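PDB 5JK0: tyrosine recombinase XerH from Helicobacter pylori, which cuts and rejoins DNA at specific recombination sites through a catalytic tyrosine and takes part in chromosome segregation. Local coordinates for residues D[78-90]-D[105-117]. Sequence-based numbering, arbitrary orientation.
Sequences LPLLKFHEYFSKA and IDEVMLAEFLSVY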
# COMPACT_ATOMS: atom_id res chain seq x y z
N LEU D 78 16.75 19.04 16.81
CA LEU D 78 16.38 18.31 18.02
C LEU D 78 16.55 16.78 17.93
O LEU D 78 17.11 16.18 18.85
CB LEU D 78 14.94 18.65 18.43
CG LEU D 78 14.41 17.98 19.70
CD1 LEU D 78 13.79 19.01 20.63
CD2 LEU D 78 13.40 16.90 19.35
N PRO D 79 16.06 16.14 16.85
CA PRO D 79 16.19 14.68 16.82
C PRO D 79 17.64 14.18 16.85
O PRO D 79 17.90 13.13 17.43
CB PRO D 79 15.53 14.29 15.49
CG PRO D 79 14.58 15.40 15.21
CD PRO D 79 15.28 16.63 15.70
N LEU D 80 18.56 14.93 16.25
CA LEU D 80 19.96 14.51 16.20
C LEU D 80 20.67 14.76 17.53
O LEU D 80 21.57 14.01 17.91
CB LEU D 80 20.69 15.21 15.06
CG LEU D 80 20.21 14.85 13.66
CD1 LEU D 80 21.13 15.42 12.60
CD2 LEU D 80 20.07 13.34 13.50
N LEU D 81 20.27 15.81 18.24
CA LEU D 81 20.81 16.08 19.57
C LEU D 81 20.32 15.03 20.56
O LEU D 81 21.02 14.69 21.51
CB LEU D 81 20.43 17.48 20.04
CG LEU D 81 20.98 18.64 19.21
CD1 LEU D 81 20.62 19.98 19.84
CD2 LEU D 81 22.49 18.52 19.04
N LYS D 82 19.12 14.52 20.32
CA LYS D 82 18.57 13.43 21.12
C LYS D 82 19.39 12.16 20.93
O LYS D 82 19.63 11.42 21.88
CB LYS D 82 17.11 13.17 20.76
CG LYS D 82 16.14 14.26 21.16
CD LYS D 82 16.02 14.38 22.67
CE LYS D 82 14.95 15.39 23.06
NZ LYS D 82 13.62 15.02 22.49
N PHE D 83 19.81 11.92 19.69
CA PHE D 83 20.59 10.73 19.37
C PHE D 83 21.98 10.78 19.99
O PHE D 83 22.51 9.76 20.43
CB PHE D 83 20.70 10.53 17.86
CG PHE D 83 21.59 9.38 17.47
CD1 PHE D 83 21.19 8.08 17.72
CD2 PHE D 83 22.81 9.61 16.87
CE1 PHE D 83 22.01 7.02 17.38
CE2 PHE D 83 23.63 8.55 16.52
CZ PHE D 83 23.23 7.25 16.77
N HIS D 84 22.57 11.97 20.01
CA HIS D 84 23.87 12.14 20.65
C HIS D 84 23.77 11.84 22.14
O HIS D 84 24.63 11.16 22.70
CB HIS D 84 24.40 13.56 20.44
CG HIS D 84 25.55 13.90 21.34
ND1 HIS D 84 25.39 14.60 22.52
CD2 HIS D 84 26.87 13.64 21.24
CE1 HIS D 84 26.56 14.75 23.10
NE2 HIS D 84 27.48 14.17 22.35
N GLU D 85 22.71 12.35 22.77
CA GLU D 85 22.44 12.08 24.17
C GLU D 85 22.27 10.58 24.41
O GLU D 85 22.78 10.04 25.39
CB GLU D 85 21.18 12.83 24.63
CG GLU D 85 20.72 12.48 26.03
CD GLU D 85 19.39 13.12 26.38
OE1 GLU D 85 19.40 14.25 26.92
OE2 GLU D 85 18.34 12.51 26.10
N TYR D 86 21.56 9.92 23.50
CA TYR D 86 21.38 8.48 23.55
C TYR D 86 22.70 7.74 23.43
O TYR D 86 23.03 6.91 24.27
CB TYR D 86 20.42 8.03 22.44
CG TYR D 86 20.45 6.54 22.16
CD1 TYR D 86 19.74 5.65 22.96
CD2 TYR D 86 21.17 6.02 21.09
CE1 TYR D 86 19.75 4.29 22.71
CE2 TYR D 86 21.20 4.67 20.83
CZ TYR D 86 20.49 3.80 21.64
OH TYR D 86 20.51 2.45 21.38
N PHE D 87 23.46 8.07 22.39
CA PHE D 87 24.70 7.36 22.09
C PHE D 87 25.75 7.50 23.19
O PHE D 87 26.52 6.57 23.44
CB PHE D 87 25.28 7.85 20.76
CG PHE D 87 26.55 7.15 20.35
CD1 PHE D 87 26.50 5.89 19.77
CD2 PHE D 87 27.78 7.75 20.54
CE1 PHE D 87 27.67 5.24 19.40
CE2 PHE D 87 28.95 7.11 20.16
CZ PHE D 87 28.89 5.86 19.59
N SER D 88 25.78 8.66 23.84
CA SER D 88 26.78 8.92 24.87
C SER D 88 26.62 8.01 26.08
O SER D 88 27.60 7.67 26.75
CB SER D 88 26.71 10.39 25.32
OG SER D 88 25.45 10.69 25.89
N LYS D 89 25.39 7.60 26.37
CA LYS D 89 25.13 6.74 27.52
C LYS D 89 24.89 5.28 27.11
O LYS D 89 25.11 4.37 27.91
CB LYS D 89 23.93 7.26 28.31
CG LYS D 89 22.63 7.35 27.51
CD LYS D 89 21.50 7.88 28.37
CE LYS D 89 20.20 7.96 27.58
NZ LYS D 89 19.07 8.46 28.42
N ALA D 90 24.46 5.07 25.87
CA ALA D 90 24.14 3.72 25.40
C ALA D 90 25.37 2.96 24.92
O ALA D 90 25.41 1.74 24.99
CB ALA D 90 23.10 3.78 24.30
N ILE D 105 27.97 2.12 15.16
CA ILE D 105 26.63 2.60 14.86
C ILE D 105 26.08 1.91 13.61
O ILE D 105 26.63 2.06 12.52
CB ILE D 105 26.61 4.12 14.64
CG1 ILE D 105 27.11 4.85 15.90
CG2 ILE D 105 25.21 4.59 14.27
CD1 ILE D 105 27.08 6.36 15.78
N ASP D 106 24.99 1.16 13.78
CA ASP D 106 24.36 0.49 12.65
C ASP D 106 22.85 0.70 12.64
O ASP D 106 22.31 1.48 13.43
CB ASP D 106 24.68 -1.01 12.66
CG ASP D 106 24.40 -1.67 14.00
OD1 ASP D 106 23.57 -1.15 14.77
OD2 ASP D 106 25.02 -2.72 14.28
N GLU D 107 22.17 -0.00 11.75
CA GLU D 107 20.73 0.16 11.55
C GLU D 107 19.93 -0.33 12.75
O GLU D 107 18.88 0.21 13.07
CB GLU D 107 20.30 -0.58 10.28
CG GLU D 107 19.14 0.07 9.55
CD GLU D 107 19.02 -0.42 8.12
OE1 GLU D 107 19.76 -1.35 7.74
OE2 GLU D 107 18.18 0.13 7.37
N VAL D 108 20.44 -1.37 13.41
CA VAL D 108 19.78 -1.92 14.59
C VAL D 108 19.78 -0.91 15.74
O VAL D 108 18.76 -0.72 16.41
CB VAL D 108 20.47 -3.22 15.06
CG1 VAL D 108 19.89 -3.68 16.40
CG2 VAL D 108 20.32 -4.31 14.01
N MET D 109 20.91 -0.24 15.94
CA MET D 109 21.03 0.77 16.98
C MET D 109 20.07 1.93 16.74
O MET D 109 19.44 2.42 17.68
CB MET D 109 22.47 1.29 17.06
CG MET D 109 22.65 2.43 18.06
SD MET D 109 24.28 3.18 18.02
CE MET D 109 25.30 1.84 18.62
N LEU D 110 19.97 2.36 15.49
CA LEU D 110 19.09 3.47 15.14
C LEU D 110 17.63 3.08 15.34
O LEU D 110 16.81 3.91 15.75
CB LEU D 110 19.32 3.92 13.69
CG LEU D 110 20.72 4.44 13.34
CD1 LEU D 110 20.72 5.11 11.98
CD2 LEU D 110 21.23 5.39 14.41
N ALA D 111 17.30 1.83 15.05
CA ALA D 111 15.95 1.32 15.24
C ALA D 111 15.57 1.31 16.72
O ALA D 111 14.43 1.62 17.08
CB ALA D 111 15.81 -0.07 14.64
N GLU D 112 16.52 0.94 17.56
CA GLU D 112 16.30 0.91 19.01
C GLU D 112 16.14 2.32 19.57
O GLU D 112 15.32 2.56 20.45
CB GLU D 112 17.44 0.18 19.72
CG GLU D 112 17.50 -1.31 19.41
CD GLU D 112 18.57 -2.03 20.21
OE1 GLU D 112 19.32 -1.36 20.95
OE2 GLU D 112 18.64 -3.28 20.12
N PHE D 113 16.94 3.25 19.04
CA PHE D 113 16.83 4.65 19.43
C PHE D 113 15.45 5.21 19.11
O PHE D 113 14.86 5.92 19.92
CB PHE D 113 17.91 5.49 18.73
CG PHE D 113 17.61 6.96 18.71
CD1 PHE D 113 17.71 7.73 19.86
CD2 PHE D 113 17.23 7.59 17.53
CE1 PHE D 113 17.43 9.09 19.83
CE2 PHE D 113 16.95 8.94 17.49
CZ PHE D 113 17.05 9.69 18.65
N LEU D 114 14.94 4.87 17.93
CA LEU D 114 13.63 5.33 17.50
C LEU D 114 12.51 4.81 18.39
O LEU D 114 11.61 5.55 18.76
CB LEU D 114 13.38 4.93 16.04
CG LEU D 114 14.14 5.70 14.97
CD1 LEU D 114 13.84 5.14 13.59
CD2 LEU D 114 13.79 7.18 15.03
N SER D 115 12.58 3.52 18.72
CA SER D 115 11.54 2.90 19.54
C SER D 115 11.45 3.54 20.93
O SER D 115 10.35 3.74 21.45
CB SER D 115 11.81 1.40 19.69
OG SER D 115 13.03 1.16 20.38
N VAL D 116 12.60 3.87 21.50
CA VAL D 116 12.64 4.46 22.84
C VAL D 116 12.23 5.93 22.84
O VAL D 116 11.37 6.34 23.62
CB VAL D 116 14.05 4.34 23.45
CG1 VAL D 116 14.14 5.14 24.74
CG2 VAL D 116 14.40 2.87 23.71
N TYR D 117 12.83 6.72 21.96
CA TYR D 117 12.66 8.17 21.99
C TYR D 117 11.42 8.68 21.27
O TYR D 117 11.15 9.88 21.27
CB TYR D 117 13.91 8.84 21.39
CG TYR D 117 15.03 9.04 22.39
CD1 TYR D 117 15.82 7.97 22.80
CD2 TYR D 117 15.29 10.29 22.93
CE1 TYR D 117 16.84 8.15 23.71
CE2 TYR D 117 16.31 10.48 23.84
CZ TYR D 117 17.08 9.41 24.23
OH TYR D 117 18.10 9.59 25.14
O HOH W 1 12.24 12.30 22.14
O HOH W 2 19.35 0.77 22.72
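Phe113 presses against the helix of Phe83 and Tyr86. The Phe83 ring turns its edge to one face of the Phe113 ring, an edge-to-face pair with planes 76° apart. Phe83 CB lies over that ring too, 4.1 Å from its centroid. Phe113 CB in turn covers one face of the Tyr86 ring, and Ala90 CB covers the opposite face. Tyr86 is a knob in a hole formed by Met109, Glu112, Phe113 and Tyr117. Its CG stands anti to the backbone N (chi1 164°), which sends the ring across helix 107-117. Met109 CG meets the ring edge, 3.8 Å from Tyr86 CE2. A water donates to Glu112 OE1; it also lies beside Tyr86 OH, but so close that this leg is doubtful. Glu112 OE2 forms a salt bridge with Arg25 of the second subunit.

At the C-terminal end of helix 107-117, Tyr117 fits among Lys82, Glu85, Tyr86 and Lys89. Tyr117 OH donates to the anti lone pair of Glu85 OE2 at 3.1 Å. A second water links Lys82 NZ to Tyr117 O.

Near the start of 105-117, Ile105 CD1 lies over the Phe87 ring and Met109 SD sits at its edge, a Met-aromatic contact. Asp106 OD1 caps the helix by accepting from Met109 N.

The helix axes cross at 110°, 11.0 Å apart, within the core-binding domain. Helix 12-30 packs on 74-93, and helix 123-143 touches both segments.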